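Local coordinates for HemO (Neisseria meningitidis, PDB 1J77), which binds heme and probably cleaves it oxidatively, as heme oxygenases do, at residues I43-K47 with D84-E90. Residues are numbered along the deposited sequence; the frame is centred on the assembly and turned at random.
Sequences IKFLK and DLKDLGE
I43 and K47 share one face of the E90 carboxylate. I43 CG2 stands almost directly above its centre, 3.9 Å from E90 CD, whereas I43 CD1 comes in obliquely from beyond the border between CG and OE2, 3.8 Å from E90 OE2. K47 CE is above OE1 but displaced to the side, 3.6 Å from E90 OE1, and a water lies close to the carboxylate plane, beyond OE1. The second flat group, the D84 carboxylate, hydrogen-bonds into a loop, OD1 to R140 N and OD2 to H141 ND1, while L46 meets the CB and backbone of D84.

In the all-helical heme oxygenase fold, this contact packs helix 39-60 against the C-terminal end of helix 78-87, with the L46 side chain about 12 Å from the heme. A Schellman motif stops the second helix: E90 N hydrogen-bonds to L85 O, G89 N to K86 O, and G89 has positive phi. The chain then turns E90 back toward I43 and K47.

Leucines fill the middle. L46 sets CB 3.8 Å from L85 CD2, and its CD1 touches the carbonyl of D84. The same CD1 also reaches L88 CG, and L88 CB borders I43 CG1. L46 touches H141 as well.

At the partly exposed margin the K47 chain runs extended beyond CG, and E90 folds at chi2 (-71°) to cross it at about a right angle. The direct salt bridge is long, 3.9 Å from K47 NZ to E90 OE1. The water closes the gap, accepting from K47 NZ at 2.8 Å and donating to E90 OE1 at 2.9 Å.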
ATOM      1  N   ILE A  43     -15.845  -0.568  -5.224  1.00 23.04           N
ATOM      2  CA  ILE A  43     -15.769   0.849  -4.846  1.00 22.82           C
ATOM      3  C   ILE A  43     -15.311   0.952  -3.394  1.00 21.76           C
ATOM      4  O   ILE A  43     -14.505   1.827  -3.047  1.00 20.66           O
ATOM      5  CB  ILE A  43     -17.120   1.568  -5.133  1.00 24.47           C
ATOM      6  CG1 ILE A  43     -17.222   1.850  -6.630  1.00 25.27           C
ATOM      7  CG2 ILE A  43     -17.206   2.809  -4.330  1.00 24.56           C
ATOM      8  CD1 ILE A  43     -18.611   2.240  -7.130  1.00 25.80           C
ATOM      9  N   LYS A  44     -15.763   0.049  -2.550  1.00 21.73           N
ATOM     10  CA  LYS A  44     -15.287   0.020  -1.165  1.00 21.40           C
ATOM     11  C   LYS A  44     -13.779  -0.190  -1.117  1.00 20.90           C
ATOM     12  O   LYS A  44     -13.068   0.448  -0.311  1.00 21.58           O
ATOM     13  CB  LYS A  44     -15.991  -1.095  -0.410  0.60 21.45           C
ATOM     14  CG  LYS A  44     -17.500  -1.237  -0.780  0.60 23.90           C
ATOM     15  CD  LYS A  44     -18.173  -2.292   0.104  0.60 25.98           C
ATOM     16  CE  LYS A  44     -19.660  -2.323  -0.031  0.60 26.19           C
ATOM     17  NZ  LYS A  44     -20.232  -2.806   1.238  0.60 28.07           N
ATOM     18  N   PHE A  45     -13.292  -1.041  -1.974  1.00 19.81           N
ATOM     19  CA  PHE A  45     -11.886  -1.318  -2.076  1.00 19.87           C
ATOM     20  C   PHE A  45     -11.150  -0.069  -2.537  1.00 19.57           C
ATOM     21  O   PHE A  45     -10.102   0.267  -2.024  1.00 20.28           O
ATOM     22  CB  PHE A  45     -11.633  -2.482  -3.022  1.00 19.91           C
ATOM     23  CG  PHE A  45     -10.218  -2.806  -3.195  1.00 20.63           C
ATOM     24  CD1 PHE A  45      -9.521  -3.312  -2.127  1.00 22.27           C
ATOM     25  CD2 PHE A  45      -9.555  -2.589  -4.403  1.00 21.43           C
ATOM     26  CE1 PHE A  45      -8.184  -3.564  -2.235  1.00 22.63           C
ATOM     27  CE2 PHE A  45      -8.205  -2.871  -4.516  1.00 23.27           C
ATOM     28  CZ  PHE A  45      -7.549  -3.394  -3.438  1.00 21.62           C
ATOM     29  N   LEU A  46     -11.672   0.578  -3.574  1.00 18.73           N
ATOM     30  CA  LEU A  46     -11.028   1.789  -4.059  1.00 18.73           C
ATOM     31  C   LEU A  46     -10.998   2.867  -2.972  1.00 18.42           C
ATOM     32  O   LEU A  46     -10.018   3.654  -2.898  1.00 19.25           O
ATOM     33  CB  LEU A  46     -11.778   2.298  -5.298  1.00 18.59           C
ATOM     34  CG  LEU A  46     -11.576   1.561  -6.626  1.00 19.31           C
ATOM     35  CD1 LEU A  46     -12.322   2.293  -7.737  1.00 20.61           C
ATOM     36  CD2 LEU A  46     -10.185   1.332  -7.051  1.00 20.37           C
ATOM     37  N   LYS A  47     -12.050   2.989  -2.175  1.00 18.40           N
ATOM     38  CA  LYS A  47     -12.102   3.971  -1.071  1.00 18.80           C
ATOM     39  C   LYS A  47     -10.972   3.689  -0.055  1.00 18.53           C
ATOM     40  O   LYS A  47     -10.212   4.596   0.332  1.00 19.35           O
ATOM     41  CB  LYS A  47     -13.507   4.083  -0.432  1.00 20.55           C
ATOM     42  CG  LYS A  47     -14.488   4.728  -1.343  1.00 21.83           C
ATOM     43  CD  LYS A  47     -15.850   4.583  -0.799  1.00 23.45           C
ATOM     44  CE  LYS A  47     -16.870   5.221  -1.764  1.00 24.97           C
ATOM     45  NZ  LYS A  47     -18.235   5.185  -1.153  1.00 27.57           N
ATOM     46  N   ASP A  84      -9.324   6.145 -10.797  1.00 25.02           N
ATOM     47  CA  ASP A  84     -10.105   4.920 -10.847  1.00 24.82           C
ATOM     48  C   ASP A  84     -11.478   5.148 -10.248  1.00 24.66           C
ATOM     49  O   ASP A  84     -12.480   4.615 -10.751  1.00 24.26           O
ATOM     50  CB  ASP A  84      -9.386   3.811 -10.067  1.00 24.09           C
ATOM     51  CG  ASP A  84      -8.208   3.231 -10.815  1.00 24.86           C
ATOM     52  OD1 ASP A  84      -8.204   3.287 -12.080  1.00 24.91           O
ATOM     53  OD2 ASP A  84      -7.220   2.708 -10.242  1.00 24.52           O
ATOM     54  N   LEU A  85     -11.545   5.903  -9.149  1.00 23.95           N
ATOM     55  CA  LEU A  85     -12.808   6.261  -8.513  1.00 24.11           C
ATOM     56  C   LEU A  85     -13.670   7.019  -9.509  1.00 26.21           C
ATOM     57  O   LEU A  85     -14.842   6.705  -9.671  1.00 25.43           O
ATOM     58  CB  LEU A  85     -12.614   7.072  -7.205  1.00 24.39           C
ATOM     59  CG  LEU A  85     -12.310   6.309  -5.888  1.00 24.01           C
ATOM     60  CD1 LEU A  85     -11.771   7.255  -4.827  1.00 24.99           C
ATOM     61  CD2 LEU A  85     -13.553   5.608  -5.374  1.00 24.40           C
ATOM     62  N   LYS A  86     -13.077   8.016 -10.164  1.00 26.69           N
ATOM     63  CA  LYS A  86     -13.789   8.812 -11.198  1.00 28.11           C
ATOM     64  C   LYS A  86     -14.406   7.915 -12.271  1.00 29.00           C
ATOM     65  O   LYS A  86     -15.594   8.079 -12.630  1.00 29.95           O
ATOM     66  CB  LYS A  86     -12.854   9.852 -11.821  1.00 28.24           C
ATOM     67  CG  LYS A  86     -13.554  10.826 -12.771  1.00 30.07           C
ATOM     68  CD  LYS A  86     -12.608  11.944 -13.226  1.00 33.48           C
ATOM     69  CE  LYS A  86     -13.326  12.998 -14.092  1.00 35.08           C
ATOM     70  NZ  LYS A  86     -12.360  14.000 -14.665  1.00 35.53           N
ATOM     71  N   ASP A  87     -13.599   7.003 -12.785  1.00 29.16           N
ATOM     72  CA  ASP A  87     -14.031   6.046 -13.786  1.00 30.22           C
ATOM     73  C   ASP A  87     -15.275   5.329 -13.300  1.00 31.75           C
ATOM     74  O   ASP A  87     -16.204   5.059 -14.088  1.00 32.69           O
ATOM     75  CB  ASP A  87     -12.953   5.007 -14.074  1.00 29.77           C
ATOM     76  CG  ASP A  87     -11.710   5.578 -14.664  1.00 30.24           C
ATOM     77  OD1 ASP A  87     -11.742   6.721 -15.241  1.00 31.11           O
ATOM     78  OD2 ASP A  87     -10.631   4.936 -14.623  1.00 28.78           O
ATOM     79  N   LEU A  88     -15.293   4.978 -12.012  1.00 32.05           N
ATOM     80  CA  LEU A  88     -16.423   4.230 -11.458  1.00 32.20           C
ATOM     81  C   LEU A  88     -17.590   5.139 -11.036  1.00 31.20           C
ATOM     82  O   LEU A  88     -18.546   4.693 -10.416  1.00 31.47           O
ATOM     83  CB  LEU A  88     -15.963   3.322 -10.313  1.00 32.90           C
ATOM     84  CG  LEU A  88     -15.427   1.920 -10.682  1.00 34.81           C
ATOM     85  CD1 LEU A  88     -16.538   1.040 -11.138  1.00 36.01           C
ATOM     86  CD2 LEU A  88     -14.359   1.944 -11.747  1.00 34.30           C
ATOM     87  N   GLY A  89     -17.511   6.420 -11.372  1.00 30.89           N
ATOM     88  CA  GLY A  89     -18.619   7.321 -11.125  1.00 30.50           C
ATOM     89  C   GLY A  89     -18.633   7.919  -9.748  1.00 30.68           C
ATOM     90  O   GLY A  89     -19.654   8.460  -9.300  1.00 30.57           O
ATOM     91  N   GLU A  90     -17.486   7.829  -9.063  1.00 30.33           N
ATOM     92  CA  GLU A  90     -17.355   8.331  -7.705  1.00 30.65           C
ATOM     93  C   GLU A  90     -16.477   9.569  -7.631  1.00 30.86           C
ATOM     94  O   GLU A  90     -15.497   9.661  -8.362  1.00 31.45           O
ATOM     95  CB  GLU A  90     -16.638   7.284  -6.833  1.00 30.70           C
ATOM     96  CG  GLU A  90     -17.411   6.019  -6.557  1.00 32.48           C
ATOM     97  CD  GLU A  90     -18.543   6.248  -5.621  1.00 32.46           C
ATOM     98  OE1 GLU A  90     -18.345   6.947  -4.603  1.00 29.72           O
ATOM     99  OE2 GLU A  90     -19.655   5.713  -5.928  1.00 34.39           O
TER
HETATM  100  O   HOH W   1     -19.967   7.166  -2.187  1.00 32.10           O